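Local atomic coordinates of oxidoreductase, NAD-binding/iron-sulfur cluster-binding protein (Nitratireductor pacificus pht-3B, PDB entry 6ZXU), a protein that catalyses the reductive removal of halogen from organic compounds, carrying a cobalamin (B12) cofactor and two iron-sulfur clusters. Residues Leu144-Gln149 against Met174-Ile179; Arg195-Gly200 against Leu234-Thr239. One frame throughout, in Å; residues are numbered along the deposited sequence.

Interaction 1: Leu144-Gln149 against Met174-Ile179; sequences LVFAVQ and MRCAEI
Phe146 and Ile179 meet face to methyl, a clear instance of how a helix is seated on a beta-sheet. CG2 of Ile179 stands over one face of the Phe146 ring, 3.8 Å from the ring centroid and 24° off the normal, a CH-pi contact displaced toward the rim where CZ lies. The ring reaches under the isoleucine because Phe146 CG sits between the backbone N and the carbonyl carbon (chi1 63°), swinging the ring off the strand toward helix 168-190. At its edge, near the ring plane, CZ comes to 3.5 Å from the backbone O of Cys176, so the C-H edge at CZ faces a helix carbonyl oxygen while a methyl takes the face. The sulfur of Cys176 is oblique to the same ring, with SG 5.4 Å from the centroid.

Val148, two residues further along the same side of the strand, divides its branches between neighbours. CG2 touches both Cys176 SG and Ile179 CD1, each at 3.9 Å, whereas CG1 lies across the aliphatic part of Arg175, 3.9 Å from CG. Ile179 thus offers one branch to each strand residue: CG2 to Phe146 and CD1 to Val148. The charged end of Arg175 turns elsewhere, to a salt bridge with Glu458 and to the carbonyl of Leu390.

The segment axes approach to 8.7 Å at 144° between their chain directions. No hydrogen bond spans them, so cohesion should be largely dispersive, with sulfur, methyls and an aromatic face in contact in buried surroundings, and with a probable weak electrostatic share from the ring edge facing Cys176 O. What directional preference there is probably comes from the ring, which receives a methyl above and a carbonyl oxygen at its edge.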
loop_
_atom_site.group_PDB
_atom_site.type_symbol
_atom_site.label_atom_id
_atom_site.label_comp_id
_atom_site.label_asym_id
_atom_site.label_seq_id
_atom_site.Cartn_x
_atom_site.Cartn_y
_atom_site.Cartn_z
ATOM N N LEU A 144 5.346 -23.540 -2.602
ATOM C CA LEU A 144 4.987 -22.502 -1.610
ATOM C C LEU A 144 3.498 -22.425 -1.490
ATOM O O LEU A 144 2.833 -22.137 -2.453
ATOM C CB LEU A 144 5.538 -21.175 -2.025
ATOM C CG LEU A 144 5.259 -20.043 -1.044
ATOM C CD1 LEU A 144 6.294 -19.984 0.010
ATOM C CD2 LEU A 144 5.329 -18.765 -1.840
ATOM N N VAL A 145 2.968 -22.702 -0.273
ATOM C CA VAL A 145 1.555 -22.749 -0.052
ATOM C C VAL A 145 1.231 -21.609 0.914
ATOM O O VAL A 145 1.974 -21.381 1.872
ATOM C CB VAL A 145 1.109 -24.075 0.574
ATOM C CG1 VAL A 145 -0.384 -24.205 0.583
ATOM C CG2 VAL A 145 1.723 -25.254 -0.200
ATOM N N PHE A 146 0.175 -20.877 0.628
ATOM C CA PHE A 146 -0.248 -19.780 1.494
ATOM C C PHE A 146 -1.728 -19.701 1.594
ATOM O O PHE A 146 -2.449 -20.117 0.694
ATOM C CB PHE A 146 0.351 -18.476 1.081
ATOM C CG PHE A 146 -0.080 -18.043 -0.276
ATOM C CD1 PHE A 146 -1.312 -17.373 -0.420
ATOM C CD2 PHE A 146 0.721 -18.230 -1.370
ATOM C CE1 PHE A 146 -1.695 -16.925 -1.662
ATOM C CE2 PHE A 146 0.291 -17.835 -2.649
ATOM C CZ PHE A 146 -0.937 -17.201 -2.798
ATOM N N ALA A 147 -2.210 -19.201 2.732
ATOM C CA ALA A 147 -3.640 -19.027 3.002
ATOM C C ALA A 147 -3.866 -17.518 3.167
ATOM O O ALA A 147 -3.023 -16.769 3.685
ATOM C CB ALA A 147 -4.101 -19.741 4.233
ATOM N N VAL A 148 -4.995 -17.085 2.707
ATOM C CA VAL A 148 -5.487 -15.747 3.045
ATOM C C VAL A 148 -6.767 -15.925 3.831
ATOM O O VAL A 148 -7.719 -16.554 3.361
ATOM C CB VAL A 148 -5.697 -14.891 1.742
ATOM C CG1 VAL A 148 -6.438 -13.561 2.032
ATOM C CG2 VAL A 148 -4.387 -14.635 1.088
ATOM N N GLN A 149 -6.886 -15.276 4.968
ATOM C CA GLN A 149 -8.129 -15.333 5.748
ATOM C C GLN A 149 -9.293 -14.607 5.093
ATOM O O GLN A 149 -9.126 -13.610 4.424
ATOM C CB GLN A 149 -7.889 -14.754 7.178
ATOM C CG GLN A 149 -9.058 -15.078 8.091
ATOM C CD GLN A 149 -8.848 -14.863 9.585
ATOM O OE1 GLN A 149 -9.574 -15.429 10.412
ATOM N NE2 GLN A 149 -7.933 -14.010 9.929
ATOM N N MET A 174 -9.655 -14.099 -5.166
ATOM C CA MET A 174 -9.007 -12.989 -5.916
ATOM C C MET A 174 -7.655 -12.589 -5.318
ATOM O O MET A 174 -6.647 -12.412 -6.022
ATOM C CB MET A 174 -9.963 -11.755 -5.952
ATOM C CG MET A 174 -9.386 -10.575 -6.681
ATOM S SD MET A 174 -10.381 -9.048 -6.404
ATOM C CE MET A 174 -10.232 -8.856 -4.584
ATOM N N ARG A 175 -7.630 -12.391 -4.022
ATOM C CA ARG A 175 -6.398 -12.035 -3.341
ATOM C C ARG A 175 -5.377 -13.168 -3.468
ATOM O O ARG A 175 -4.222 -12.900 -3.643
ATOM C CB ARG A 175 -6.737 -11.693 -1.889
ATOM C CG ARG A 175 -5.577 -11.271 -1.038
ATOM C CD ARG A 175 -4.866 -10.026 -1.483
ATOM N NE ARG A 175 -5.811 -8.987 -1.979
ATOM C CZ ARG A 175 -6.583 -8.227 -1.200
ATOM N NH1 ARG A 175 -6.582 -8.397 0.139
ATOM N NH2 ARG A 175 -7.432 -7.314 -1.751
ATOM N N CYS A 176 -5.815 -14.441 -3.444
ATOM C CA CYS A 176 -4.907 -15.592 -3.625
ATOM C C CYS A 176 -4.302 -15.654 -5.012
ATOM O O CYS A 176 -3.102 -15.849 -5.159
ATOM C CB CYS A 176 -5.603 -16.873 -3.296
ATOM S SG CYS A 176 -5.861 -17.076 -1.542
ATOM N N ALA A 177 -5.095 -15.361 -6.030
ATOM C CA ALA A 177 -4.585 -15.319 -7.382
ATOM C C ALA A 177 -3.597 -14.219 -7.556
ATOM O O ALA A 177 -2.596 -14.353 -8.187
ATOM C CB ALA A 177 -5.735 -15.140 -8.320
ATOM N N GLU A 178 -3.924 -13.062 -7.004
ATOM C CA GLU A 178 -3.033 -11.924 -7.044
ATOM C C GLU A 178 -1.667 -12.250 -6.466
ATOM O O GLU A 178 -0.623 -12.028 -7.110
ATOM C CB GLU A 178 -3.646 -10.811 -6.188
ATOM C CG GLU A 178 -2.832 -9.526 -6.132
ATOM C CD GLU A 178 -2.862 -8.873 -4.723
ATOM O OE1 GLU A 178 -3.925 -8.341 -4.283
ATOM O OE2 GLU A 178 -1.810 -8.891 -4.003
ATOM N N ILE A 179 -1.635 -12.744 -5.235
ATOM C CA ILE A 179 -0.383 -13.110 -4.570
ATOM C C ILE A 179 0.353 -14.207 -5.345
ATOM O O ILE A 179 1.541 -14.117 -5.590
ATOM C CB ILE A 179 -0.634 -13.554 -3.097
ATOM C CG1 ILE A 179 -1.229 -12.380 -2.332
ATOM C CG2 ILE A 179 0.649 -14.089 -2.491
ATOM C CD1 ILE A 179 -1.633 -12.711 -0.921
#

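Interaction 2: Arg195-Gly200 against Leu234-Thr239; sequences RGHFSG and LGVVTT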
loop_
_atom_site.group_PDB
_atom_site.type_symbol
_atom_site.label_atom_id
_atom_site.label_comp_id
_atom_site.label_asym_id
_atom_site.label_seq_id
_atom_site.Cartn_x
_atom_site.Cartn_y
_atom_site.Cartn_z
ATOM N N ARG A 195 4.884 -21.625 -11.438
ATOM C CA ARG A 195 3.512 -21.509 -11.852
ATOM C C ARG A 195 2.643 -21.297 -10.606
ATOM O O ARG A 195 2.837 -21.965 -9.568
ATOM C CB ARG A 195 3.099 -22.787 -12.554
ATOM C CG ARG A 195 1.621 -23.022 -12.793
ATOM C CD ARG A 195 1.035 -22.058 -13.744
ATOM N NE ARG A 195 -0.087 -22.579 -14.534
ATOM C CZ ARG A 195 -1.356 -22.695 -14.184
ATOM N NH1 ARG A 195 -1.838 -22.383 -12.987
ATOM N NH2 ARG A 195 -2.222 -23.162 -15.109
ATOM N N GLY A 196 1.695 -20.344 -10.673
ATOM C CA GLY A 196 0.787 -20.063 -9.597
ATOM C C GLY A 196 -0.495 -20.819 -9.776
ATOM O O GLY A 196 -0.884 -21.161 -10.900
ATOM N N HIS A 197 -1.127 -21.106 -8.671
ATOM C CA HIS A 197 -2.351 -21.867 -8.647
ATOM C C HIS A 197 -3.286 -21.324 -7.628
ATOM O O HIS A 197 -2.854 -20.919 -6.519
ATOM C CB HIS A 197 -2.062 -23.387 -8.309
ATOM C CG HIS A 197 -0.937 -24.001 -9.064
ATOM N ND1 HIS A 197 -1.107 -24.871 -10.124
ATOM C CD2 HIS A 197 0.397 -23.866 -8.918
ATOM C CE1 HIS A 197 0.064 -25.255 -10.577
ATOM N NE2 HIS A 197 0.997 -24.674 -9.855
ATOM N N PHE A 198 -4.581 -21.359 -7.905
ATOM C CA PHE A 198 -5.569 -21.068 -6.896
ATOM C C PHE A 198 -6.836 -21.735 -7.368
ATOM O O PHE A 198 -6.832 -22.414 -8.393
ATOM C CB PHE A 198 -5.747 -19.558 -6.679
ATOM C CG PHE A 198 -6.580 -18.874 -7.736
ATOM C CD1 PHE A 198 -6.081 -18.755 -8.992
ATOM C CD2 PHE A 198 -7.844 -18.386 -7.455
ATOM C CE1 PHE A 198 -6.852 -18.171 -9.970
ATOM C CE2 PHE A 198 -8.595 -17.754 -8.408
ATOM C CZ PHE A 198 -8.118 -17.713 -9.692
ATOM N N SER A 199 -7.875 -21.642 -6.580
ATOM C CA SER A 199 -9.092 -22.409 -6.890
ATOM C C SER A 199 -9.589 -22.258 -8.359
ATOM O O SER A 199 -10.017 -23.191 -8.967
ATOM C CB SER A 199 -10.172 -21.984 -5.950
ATOM O OG SER A 199 -11.332 -22.673 -6.316
ATOM N N GLY A 200 -9.574 -21.025 -8.864
ATOM C CA GLY A 200 -9.967 -20.706 -10.194
ATOM C C GLY A 200 -9.107 -21.247 -11.327
ATOM O O GLY A 200 -9.607 -21.352 -12.448
ATOM N N LEU A 234 -6.805 -20.723 -0.432
ATOM C CA LEU A 234 -5.406 -21.084 -0.712
ATOM C C LEU A 234 -4.871 -20.645 -2.052
ATOM O O LEU A 234 -5.605 -20.577 -3.015
ATOM C CB LEU A 234 -5.234 -22.597 -0.678
ATOM C CG LEU A 234 -5.598 -23.260 0.641
ATOM C CD1 LEU A 234 -5.765 -24.779 0.415
ATOM C CD2 LEU A 234 -4.503 -22.974 1.665
ATOM N N GLY A 235 -3.581 -20.312 -2.076
ATOM C CA GLY A 235 -2.829 -20.148 -3.287
ATOM C C GLY A 235 -1.555 -20.988 -3.139
ATOM O O GLY A 235 -1.098 -21.254 -2.037
ATOM N N VAL A 236 -0.987 -21.392 -4.268
ATOM C CA VAL A 236 0.238 -22.219 -4.351
ATOM C C VAL A 236 1.101 -21.697 -5.481
ATOM O O VAL A 236 0.619 -21.261 -6.530
ATOM C CB VAL A 236 -0.092 -23.697 -4.594
ATOM C CG1 VAL A 236 1.182 -24.470 -4.833
ATOM C CG2 VAL A 236 -0.896 -24.270 -3.432
ATOM N N VAL A 237 2.385 -21.666 -5.239
ATOM C CA VAL A 237 3.346 -21.514 -6.311
ATOM C C VAL A 237 4.192 -22.812 -6.361
ATOM O O VAL A 237 4.875 -23.165 -5.389
ATOM C CB VAL A 237 4.263 -20.315 -6.082
ATOM C CG1 VAL A 237 5.300 -20.222 -7.169
ATOM C CG2 VAL A 237 3.433 -19.008 -6.013
ATOM N N THR A 238 4.167 -23.520 -7.506
ATOM C CA THR A 238 4.982 -24.690 -7.698
ATOM C C THR A 238 6.192 -24.262 -8.500
ATOM O O THR A 238 6.111 -23.391 -9.389
ATOM C CB THR A 238 4.257 -25.827 -8.436
ATOM O OG1 THR A 238 3.804 -25.344 -9.720
ATOM C CG2 THR A 238 3.097 -26.322 -7.624
ATOM N N THR A 239 7.326 -24.856 -8.219
ATOM C CA THR A 239 8.557 -24.483 -8.892
ATOM C C THR A 239 9.627 -25.577 -8.722
ATOM O O THR A 239 9.503 -26.464 -7.870
ATOM C CB THR A 239 9.076 -23.125 -8.331
ATOM O OG1 THR A 239 10.266 -22.715 -9.009
ATOM C CG2 THR A 239 9.408 -23.216 -6.855
HETATM O O HOH W 1 -8.092 -20.851 -3.876
#
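His197 and Thr238 are joined across two antiparallel strands of a four-stranded sheet, where strand 194-198 forms an edge and 232-239 is its inner neighbour. Theirs is a diagonal link: in the backbone register His197 is paired with Val236, and Arg195 with Thr238, both as hydrogen-bonded pairs. With CG set beside its backbone N (chi1 -46°), the imidazole reaches toward the neighbouring strand and places NE2 2.9 Å from Thr238 OG1. This nearly straight bond (163°) lies near the ring plane, at the edge of the imidazole, and either group could be the donor. The methyl of Thr238 adds a contact, CG2 lying 3.5 Å from His197 NE2. Both polar ends have further partners, His197 ND1 meeting the backbone N of Gln203 and Thr238 OG1 meeting His140 ND1. The hydroxyl and the imidazole are thereby each gripped from two directions, which should restrain the rotation of the ring.

Arg195 is fixed first through its backbone: its N donates to Thr238 O at 3.0 Å, and its O receives Thr238 N at 2.9 Å. Its side chain then bends back at chi2 (66°) along its own strand, where NH1 donates to Gly196 O, 2.6 Å away, which lies almost in the guanidinium plane. NH2 makes a salt bridge to Asp201. Beyond Phe198 a water bridges the two segments, accepting from Ser199 N at 2.8 Å and donating to Leu234 O at 2.6 Å.

In the fold
Interactions 1 and 2 belong to one layered unit, their centres 8 Å apart. Strands 142-149 and 232-239 are neighbours in the sheet, probably hydrogen-bonded from Leu144 N to Val237 O (2.9 Å) and from Phe146 N to Gly235 O (3.0 Å). The helix that packs on the first strand also meets the edge strand, with Ala177 CB 3.6 Å from Phe198 CE1, and the chain passes from helix 168-190 through a short connection into strand 194-198. Neither contact lies at the cobalamin or the clusters. Helix 168-190 does, however, pack on helix 445-469, which carries Ser449 of the cobalamin site, and a second four-stranded sheet there has the same strand order.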